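Local atomic coordinates of iron binding protein FbpA (Mannheimia haemolytica, PDB entry 1Q35), a protein that binds ferric iron in the periplasm and, as a bacterial solute-binding protein, probably delivers it to an uptake system in the inner membrane. Residues Y7-P12 and L55-I60; L98-R103 and T227-S232; N196-G201 and N266-V271. All coordinates share one frame; numbering follows the deposited sequence.

In the fold
The three contacts show how an iron cleft can be assembled from distant parts of a chain. Contacts 1 and 2 share one mixed sheet, in which strands 54-57 and 228-236 are neighbours, and their centres lie about 13 Å apart. Contact 3 sits closer to contact 2, about 8 Å between centres, and A102 O lies 2.8 Å from S197 N. One formate, probably from the crystallisation liquor, touches all three through R10, R101 and Y198. E268 of contact 3 links to both others, its OE2 in a salt bridge to R10 NH2 at 3.0 Å and its OE1 2.6 Å from T99 OG1. Y198 and Y199, known ferric ligands with Y142, bear no metal in this structure.

Contact 1 of 3, residues Y7-P12 and L55-I60; sequences YSYRQP and LLTVDI. With FMT (formic acid), chain C.
Y7 and S8 run parallel to L55 and L56 in the mixed sheet of a periplasmic binding-protein lobe, where two strands end and their loops enter the cleft. L56 uses both polar atoms of its backbone: its N donates to Y7 O at 2.9 Å, and its O receives Y9 N, also at 2.9 Å. The same carbonyl of L56 lies at the edge of the Y9 ring, near the ring plane, with L56 O 3.3 Å from Y9 CD2. Apolar contacts follow: Y7 CB meets L55 CD2 at 3.9 Å, and further on R10 CG rests against V58 CG1 at 3.6 Å, the two side chains crossing at a slant. One side-chain bond braces the turn beyond the strand. With OG swung opposite its own N (chi1 -180°), S8 reaches forward along the chain and donates to a lone pair of R10 O at 2.7 Å. Past the strand ends, D59 caps helix 60-68. Charge is gathered at the tip of R10, whose NH2 pairs with E268. A bend at chi3 (64°) turns the guanidinium so that its edge faces the formate, and R10 NE meets formate O1 at 2.9 Å in an almost straight bond (174°).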
# COMPACT_ATOMS: atom_id res chain seq x y z
N TYR A 7 -7.83 0.79 -15.17
CA TYR A 7 -6.81 -0.23 -15.00
C TYR A 7 -6.46 -0.25 -13.52
O TYR A 7 -6.05 0.77 -12.98
CB TYR A 7 -5.59 0.07 -15.86
CG TYR A 7 -5.87 -0.17 -17.33
CD1 TYR A 7 -6.66 0.72 -18.05
CD2 TYR A 7 -5.40 -1.30 -17.97
CE1 TYR A 7 -6.95 0.49 -19.38
CE2 TYR A 7 -5.69 -1.54 -19.31
CZ TYR A 7 -6.47 -0.63 -20.01
OH TYR A 7 -6.77 -0.83 -21.34
N SER A 8 -6.63 -1.39 -12.87
CA SER A 8 -6.55 -1.48 -11.42
C SER A 8 -5.46 -2.42 -10.92
O SER A 8 -5.45 -3.60 -11.26
CB SER A 8 -7.89 -1.96 -10.86
OG SER A 8 -7.83 -2.05 -9.44
N TYR A 9 -4.56 -1.89 -10.10
CA TYR A 9 -3.61 -2.70 -9.34
C TYR A 9 -4.26 -3.34 -8.11
O TYR A 9 -3.62 -4.13 -7.42
CB TYR A 9 -2.40 -1.86 -8.91
CG TYR A 9 -1.49 -1.50 -10.05
CD1 TYR A 9 -0.48 -2.36 -10.45
CD2 TYR A 9 -1.63 -0.30 -10.73
CE1 TYR A 9 0.37 -2.04 -11.51
CE2 TYR A 9 -0.80 0.04 -11.78
CZ TYR A 9 0.19 -0.83 -12.17
OH TYR A 9 1.02 -0.48 -13.22
N ARG A 10 -5.51 -2.97 -7.81
CA ARG A 10 -6.28 -3.55 -6.71
C ARG A 10 -7.18 -4.67 -7.24
O ARG A 10 -7.84 -4.52 -8.26
CB ARG A 10 -7.14 -2.47 -6.04
CG ARG A 10 -6.40 -1.18 -5.74
CD ARG A 10 -6.95 -0.40 -4.57
NE ARG A 10 -6.82 -1.14 -3.32
CZ ARG A 10 -7.27 -0.71 -2.15
NH1 ARG A 10 -7.11 -1.47 -1.07
NH2 ARG A 10 -7.84 0.48 -2.05
N GLN A 11 -7.21 -5.79 -6.52
CA GLN A 11 -8.08 -6.92 -6.88
C GLN A 11 -9.53 -6.55 -6.60
O GLN A 11 -9.80 -5.66 -5.80
CB GLN A 11 -7.68 -8.17 -6.10
CG GLN A 11 -6.35 -8.77 -6.54
CD GLN A 11 -6.44 -9.46 -7.88
OE1 GLN A 11 -7.32 -10.30 -8.10
NE2 GLN A 11 -5.54 -9.12 -8.79
N PRO A 12 -10.48 -7.21 -7.27
CA PRO A 12 -11.90 -6.88 -7.14
C PRO A 12 -12.39 -6.72 -5.70
O PRO A 12 -13.13 -5.79 -5.43
CB PRO A 12 -12.60 -8.05 -7.83
CG PRO A 12 -11.64 -8.54 -8.82
CD PRO A 12 -10.27 -8.30 -8.25
N LEU A 55 -5.86 4.96 -13.72
CA LEU A 55 -4.99 3.92 -13.18
C LEU A 55 -5.08 3.97 -11.66
O LEU A 55 -4.76 4.99 -11.05
CB LEU A 55 -3.54 4.11 -13.67
CG LEU A 55 -3.39 4.62 -15.11
CD1 LEU A 55 -1.94 4.93 -15.45
CD2 LEU A 55 -3.97 3.62 -16.10
N LEU A 56 -5.58 2.89 -11.05
CA LEU A 56 -5.76 2.79 -9.60
C LEU A 56 -4.58 2.04 -9.00
O LEU A 56 -4.38 0.86 -9.27
CB LEU A 56 -7.06 2.06 -9.26
CG LEU A 56 -8.34 2.81 -9.63
CD1 LEU A 56 -9.55 1.91 -9.46
CD2 LEU A 56 -8.51 4.06 -8.79
N THR A 57 -3.80 2.75 -8.19
CA THR A 57 -2.53 2.27 -7.67
C THR A 57 -2.60 1.90 -6.19
O THR A 57 -3.54 2.28 -5.48
CB THR A 57 -1.48 3.37 -7.86
OG1 THR A 57 -1.96 4.59 -7.28
CG2 THR A 57 -1.29 3.69 -9.34
N VAL A 58 -1.58 1.18 -5.73
CA VAL A 58 -1.47 0.77 -4.33
C VAL A 58 -0.14 1.18 -3.71
O VAL A 58 0.20 0.73 -2.62
CB VAL A 58 -1.64 -0.77 -4.17
CG1 VAL A 58 -3.04 -1.19 -4.58
CG2 VAL A 58 -0.60 -1.54 -4.96
N ASP A 59 0.63 2.02 -4.40
CA ASP A 59 1.98 2.34 -3.98
C ASP A 59 2.40 3.69 -4.57
O ASP A 59 2.23 3.93 -5.76
CB ASP A 59 2.91 1.21 -4.42
CG ASP A 59 4.38 1.55 -4.31
OD1 ASP A 59 4.79 2.12 -3.26
OD2 ASP A 59 5.18 1.27 -5.22
N ILE A 60 2.95 4.57 -3.73
CA ILE A 60 3.45 5.86 -4.20
C ILE A 60 4.55 5.69 -5.23
O ILE A 60 4.65 6.49 -6.16
CB ILE A 60 3.95 6.74 -3.02
CG1 ILE A 60 4.39 8.12 -3.52
CG2 ILE A 60 5.11 6.07 -2.27
CD1 ILE A 60 3.27 8.97 -4.08
C FMT C . -4.56 -3.79 -2.25
O1 FMT C . -5.45 -3.64 -3.22
O2 FMT C . -4.56 -3.00 -1.32

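Contact 2 of 3, residues L98-R103 and T227-S232; sequences LTTRAR and THKNIS. With FMT (formic acid), chain C.
R101 doubles back across N230 and S232 because its CG sits between its backbone N and carbonyl carbon (chi1 52°) and the chain bends again at chi2 and chi3. These bends carry R101 CD to 3.3 Å from N230 O and set S232 CB over one face of the guanidinium. R101 NH1 then donates to O2 of the formate at 2.9 Å and also forms a salt bridge with E268, so NH1 is gripped by two partners. K229 curls too, all four torsions near -60°. Its CD passes A102 CB, and NZ donates to T100 OG1 at 3.0 Å on the sheet face shared by T100, A102, K229 and I231. Facing the other way, T99 OG1 is hydrogen-bonded chiefly to E268, with S232 OG 2.7 Å from T99 OG1. Between the strands, R101 and N230 form a hydrogen-bonded antiparallel pair, R101 N to N230 O at 2.9 Å and N230 N to R101 O at 3.0 Å. At the far end S232 O accepts L98 N at 2.8 Å and, weakly, T99 N, which makes a classic beta bulge. Long antiparallel strands such as these, running between two lobes, are characteristic of the hinge in type II periplasmic binding proteins.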
# COMPACT_ATOMS: atom_id res chain seq x y z
N LEU A 98 -6.03 8.35 -2.27
CA LEU A 98 -7.41 8.03 -1.91
C LEU A 98 -7.52 7.40 -0.52
O LEU A 98 -8.53 7.58 0.15
CB LEU A 98 -8.01 7.10 -2.96
CG LEU A 98 -8.20 7.71 -4.35
CD1 LEU A 98 -8.62 6.64 -5.34
CD2 LEU A 98 -9.21 8.85 -4.32
N THR A 99 -6.52 6.61 -0.12
CA THR A 99 -6.42 6.11 1.25
C THR A 99 -4.97 6.12 1.67
O THR A 99 -4.08 6.18 0.84
CB THR A 99 -6.92 4.67 1.38
OG1 THR A 99 -6.07 3.82 0.58
CG2 THR A 99 -8.33 4.49 0.84
N THR A 100 -4.74 6.03 2.98
CA THR A 100 -3.43 5.64 3.49
C THR A 100 -3.54 4.29 4.18
O THR A 100 -4.62 3.85 4.57
CB THR A 100 -2.78 6.68 4.43
OG1 THR A 100 -3.53 6.81 5.64
CG2 THR A 100 -2.74 8.07 3.79
N ARG A 101 -2.39 3.65 4.29
CA ARG A 101 -2.25 2.35 4.92
C ARG A 101 -0.90 2.33 5.62
O ARG A 101 0.03 3.03 5.20
CB ARG A 101 -2.36 1.22 3.89
CG ARG A 101 -1.45 1.35 2.69
CD ARG A 101 -2.09 2.02 1.48
NE ARG A 101 -3.23 1.29 0.93
CZ ARG A 101 -3.18 0.22 0.13
NH1 ARG A 101 -4.30 -0.32 -0.28
NH2 ARG A 101 -2.04 -0.32 -0.27
N ALA A 102 -0.81 1.56 6.69
CA ALA A 102 0.43 1.41 7.42
C ALA A 102 1.04 0.04 7.11
O ALA A 102 0.32 -0.96 7.04
CB ALA A 102 0.19 1.53 8.92
N ARG A 103 2.36 -0.01 6.95
CA ARG A 103 3.03 -1.30 6.85
C ARG A 103 3.51 -1.65 8.26
O ARG A 103 4.45 -1.05 8.78
CB ARG A 103 4.16 -1.29 5.82
CG ARG A 103 4.62 -2.68 5.41
CD ARG A 103 5.08 -2.76 3.95
NE ARG A 103 5.34 -4.14 3.54
CZ ARG A 103 4.40 -5.04 3.25
NH1 ARG A 103 4.74 -6.28 2.92
NH2 ARG A 103 3.12 -4.72 3.29
N THR A 227 5.89 4.74 12.09
CA THR A 227 5.30 3.73 11.23
C THR A 227 5.28 4.21 9.79
O THR A 227 4.86 5.33 9.50
CB THR A 227 3.87 3.43 11.71
OG1 THR A 227 3.91 2.70 12.95
CG2 THR A 227 3.13 2.51 10.75
N HIS A 228 5.73 3.36 8.88
CA HIS A 228 5.69 3.61 7.45
C HIS A 228 4.26 3.64 6.94
O HIS A 228 3.48 2.72 7.17
CB HIS A 228 6.48 2.51 6.73
CG HIS A 228 6.39 2.56 5.23
ND1 HIS A 228 7.10 3.46 4.46
CD2 HIS A 228 5.70 1.79 4.36
CE1 HIS A 228 6.84 3.24 3.18
NE2 HIS A 228 6.00 2.23 3.09
N LYS A 229 3.93 4.73 6.25
CA LYS A 229 2.67 4.91 5.56
C LYS A 229 2.88 4.94 4.05
O LYS A 229 3.87 5.47 3.55
CB LYS A 229 2.01 6.22 5.96
CG LYS A 229 1.72 6.37 7.43
CD LYS A 229 0.70 5.39 7.92
CE LYS A 229 -0.68 5.57 7.29
NZ LYS A 229 -1.21 6.94 7.50
N ASN A 230 1.92 4.38 3.33
CA ASN A 230 1.88 4.45 1.88
C ASN A 230 0.41 4.70 1.48
O ASN A 230 -0.47 4.74 2.34
CB ASN A 230 2.47 3.15 1.31
CG ASN A 230 2.96 3.26 -0.14
OD1 ASN A 230 2.58 4.17 -0.89
ND2 ASN A 230 3.79 2.31 -0.55
N ILE A 231 0.15 4.90 0.19
CA ILE A 231 -1.19 5.28 -0.27
C ILE A 231 -1.73 4.36 -1.33
O ILE A 231 -0.98 3.81 -2.14
CB ILE A 231 -1.18 6.72 -0.86
CG1 ILE A 231 -0.09 6.91 -1.93
CG2 ILE A 231 -1.05 7.76 0.23
CD1 ILE A 231 -0.43 7.97 -2.96
N SER A 232 -3.05 4.20 -1.34
CA SER A 232 -3.73 3.85 -2.57
C SER A 232 -4.04 5.17 -3.25
O SER A 232 -4.23 6.18 -2.60
CB SER A 232 -5.00 3.01 -2.35
OG SER A 232 -6.14 3.81 -2.10
C FMT C . -4.56 -3.79 -2.25
O1 FMT C . -5.45 -3.64 -3.22
O2 FMT C . -4.56 -3.00 -1.32

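Contact 3 of 3, residues N196-G201 and N266-V271; sequences NSYYYG and NHEYPV. With FMT (formic acid), chain C.
Y198, in the segment that leads into helix 198-205, packs on H267 and E268, just past helix 256-266, in the iron-binding cleft of the periplasmic binding-protein fold. The tyrosine can be followed outward. Its CB abuts two backbone carbonyl oxygens of the other segment, 3.2 Å from N266 O and 3.2 Å from H267 O. A chi1 of 55° places CG between the residue's own N and carbonyl carbon and sends the ring alongside E268, both side chains pointing the same way. Y198 CG lies 3.8 Å from E268 CG; beyond it the carboxylate carbon covers one face of the ring, the two planes 43° apart. Farther out, CE2 stands over the centre of the Y199 ring. At the tip, Y198 OH accepts N196 ND2 at 3.1 Å, close to the amide plane. A weak bond of 2.7 Å joins Y198 OH to FMT O2, an oxygen of the formate. A neighbouring asparagine thus steadies the phenol oxygen of an iron ligand. The E268 carboxylate is itself held, OE2 accepting N266 ND2, and with two arginines paired to it the ionised form is probably favoured.

Elsewhere the join is made by H267, the first residue to leave helical geometry after helix 256-266, with positive phi. Its ring receives the CA of G201 over one face, a CH-pi contact 4.0 Å from CA to ring centroid and 26° from the normal. The ring nitrogens are held in turn by S278 and D205, which fixes its rotation. The last bridge is a water: it donates to H267 O at 2.7 Å and lies 2.7 Å from S197 OG, the hydroxyl that also takes A102 N.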
# COMPACT_ATOMS: atom_id res chain seq x y z
N ASN A 196 0.56 -5.05 5.47
CA ASN A 196 -0.23 -3.83 5.53
C ASN A 196 -1.38 -3.98 6.54
O ASN A 196 -1.96 -5.05 6.71
CB ASN A 196 -0.77 -3.45 4.15
CG ASN A 196 0.29 -2.86 3.24
OD1 ASN A 196 1.36 -2.46 3.69
ND2 ASN A 196 -0.01 -2.81 1.95
N SER A 197 -1.69 -2.86 7.19
CA SER A 197 -2.63 -2.80 8.30
C SER A 197 -4.04 -3.26 7.94
O SER A 197 -4.66 -4.01 8.68
CB SER A 197 -2.69 -1.37 8.83
OG SER A 197 -2.96 -0.44 7.78
N TYR A 198 -4.54 -2.81 6.80
CA TYR A 198 -5.93 -3.07 6.43
C TYR A 198 -6.21 -4.56 6.28
O TYR A 198 -7.34 -5.00 6.51
CB TYR A 198 -6.34 -2.29 5.15
CG TYR A 198 -5.46 -2.54 3.97
CD1 TYR A 198 -4.31 -1.77 3.77
CD2 TYR A 198 -5.72 -3.56 3.06
CE1 TYR A 198 -3.47 -2.00 2.71
CE2 TYR A 198 -4.88 -3.79 1.98
CZ TYR A 198 -3.75 -3.01 1.82
OH TYR A 198 -2.86 -3.21 0.79
N TYR A 199 -5.20 -5.35 5.95
CA TYR A 199 -5.38 -6.79 5.84
C TYR A 199 -5.82 -7.44 7.16
O TYR A 199 -6.50 -8.46 7.14
CB TYR A 199 -4.12 -7.48 5.31
CG TYR A 199 -3.86 -7.24 3.84
CD1 TYR A 199 -2.66 -6.67 3.41
CD2 TYR A 199 -4.80 -7.57 2.88
CE1 TYR A 199 -2.42 -6.44 2.07
CE2 TYR A 199 -4.57 -7.34 1.54
CZ TYR A 199 -3.37 -6.78 1.14
OH TYR A 199 -3.12 -6.54 -0.19
N TYR A 200 -5.43 -6.87 8.30
CA TYR A 200 -5.87 -7.39 9.59
C TYR A 200 -7.40 -7.33 9.70
O TYR A 200 -8.04 -8.29 10.12
CB TYR A 200 -5.20 -6.64 10.73
CG TYR A 200 -5.26 -7.35 12.06
CD1 TYR A 200 -6.06 -6.88 13.08
CD2 TYR A 200 -4.48 -8.48 12.30
CE1 TYR A 200 -6.11 -7.52 14.32
CE2 TYR A 200 -4.52 -9.12 13.53
CZ TYR A 200 -5.33 -8.64 14.53
OH TYR A 200 -5.38 -9.28 15.76
N GLY A 201 -7.98 -6.19 9.31
CA GLY A 201 -9.42 -6.05 9.29
C GLY A 201 -10.11 -6.93 8.26
O GLY A 201 -11.16 -7.52 8.54
N ASN A 266 -12.86 -1.79 3.51
CA ASN A 266 -11.45 -2.13 3.31
C ASN A 266 -10.59 -2.01 4.56
O ASN A 266 -9.48 -2.51 4.56
CB ASN A 266 -10.82 -1.25 2.22
CG ASN A 266 -11.27 -1.62 0.82
OD1 ASN A 266 -12.21 -2.39 0.61
ND2 ASN A 266 -10.60 -1.03 -0.17
N HIS A 267 -11.08 -1.33 5.60
CA HIS A 267 -10.30 -1.09 6.82
C HIS A 267 -9.03 -0.29 6.57
O HIS A 267 -8.01 -0.48 7.24
CB HIS A 267 -10.03 -2.41 7.54
CG HIS A 267 -11.28 -3.09 7.96
ND1 HIS A 267 -12.06 -2.62 8.99
CD2 HIS A 267 -11.95 -4.14 7.43
CE1 HIS A 267 -13.13 -3.38 9.11
NE2 HIS A 267 -13.09 -4.31 8.18
N GLU A 268 -9.12 0.63 5.60
CA GLU A 268 -8.06 1.57 5.30
C GLU A 268 -8.35 2.90 5.98
O GLU A 268 -9.43 3.13 6.50
CB GLU A 268 -7.93 1.76 3.79
CG GLU A 268 -7.41 0.54 3.08
CD GLU A 268 -7.28 0.76 1.59
OE1 GLU A 268 -6.22 1.27 1.15
OE2 GLU A 268 -8.24 0.44 0.87
N TYR A 269 -7.35 3.78 5.99
CA TYR A 269 -7.52 5.12 6.52
C TYR A 269 -7.97 6.05 5.40
O TYR A 269 -7.24 6.23 4.44
CB TYR A 269 -6.22 5.63 7.14
CG TYR A 269 -5.75 4.78 8.31
CD1 TYR A 269 -4.69 3.90 8.18
CD2 TYR A 269 -6.40 4.84 9.54
CE1 TYR A 269 -4.27 3.10 9.25
CE2 TYR A 269 -6.00 4.06 10.62
CZ TYR A 269 -4.94 3.19 10.47
OH TYR A 269 -4.53 2.40 11.52
N PRO A 270 -9.17 6.64 5.48
CA PRO A 270 -9.57 7.62 4.46
C PRO A 270 -8.60 8.79 4.43
O PRO A 270 -8.03 9.15 5.46
CB PRO A 270 -10.94 8.10 4.94
CG PRO A 270 -11.42 7.07 5.87
CD PRO A 270 -10.21 6.44 6.49
N VAL A 271 -8.40 9.39 3.25
CA VAL A 271 -7.70 10.67 3.18
C VAL A 271 -8.63 11.84 3.56
O VAL A 271 -8.16 12.86 4.05
CB VAL A 271 -7.06 10.95 1.80
CG1 VAL A 271 -5.98 9.91 1.50
CG2 VAL A 271 -8.10 11.02 0.68
C FMT C . -4.56 -3.79 -2.25
O1 FMT C . -5.45 -3.64 -3.22
O2 FMT C . -4.56 -3.00 -1.32
O HOH W 1 -5.52 0.51 7.80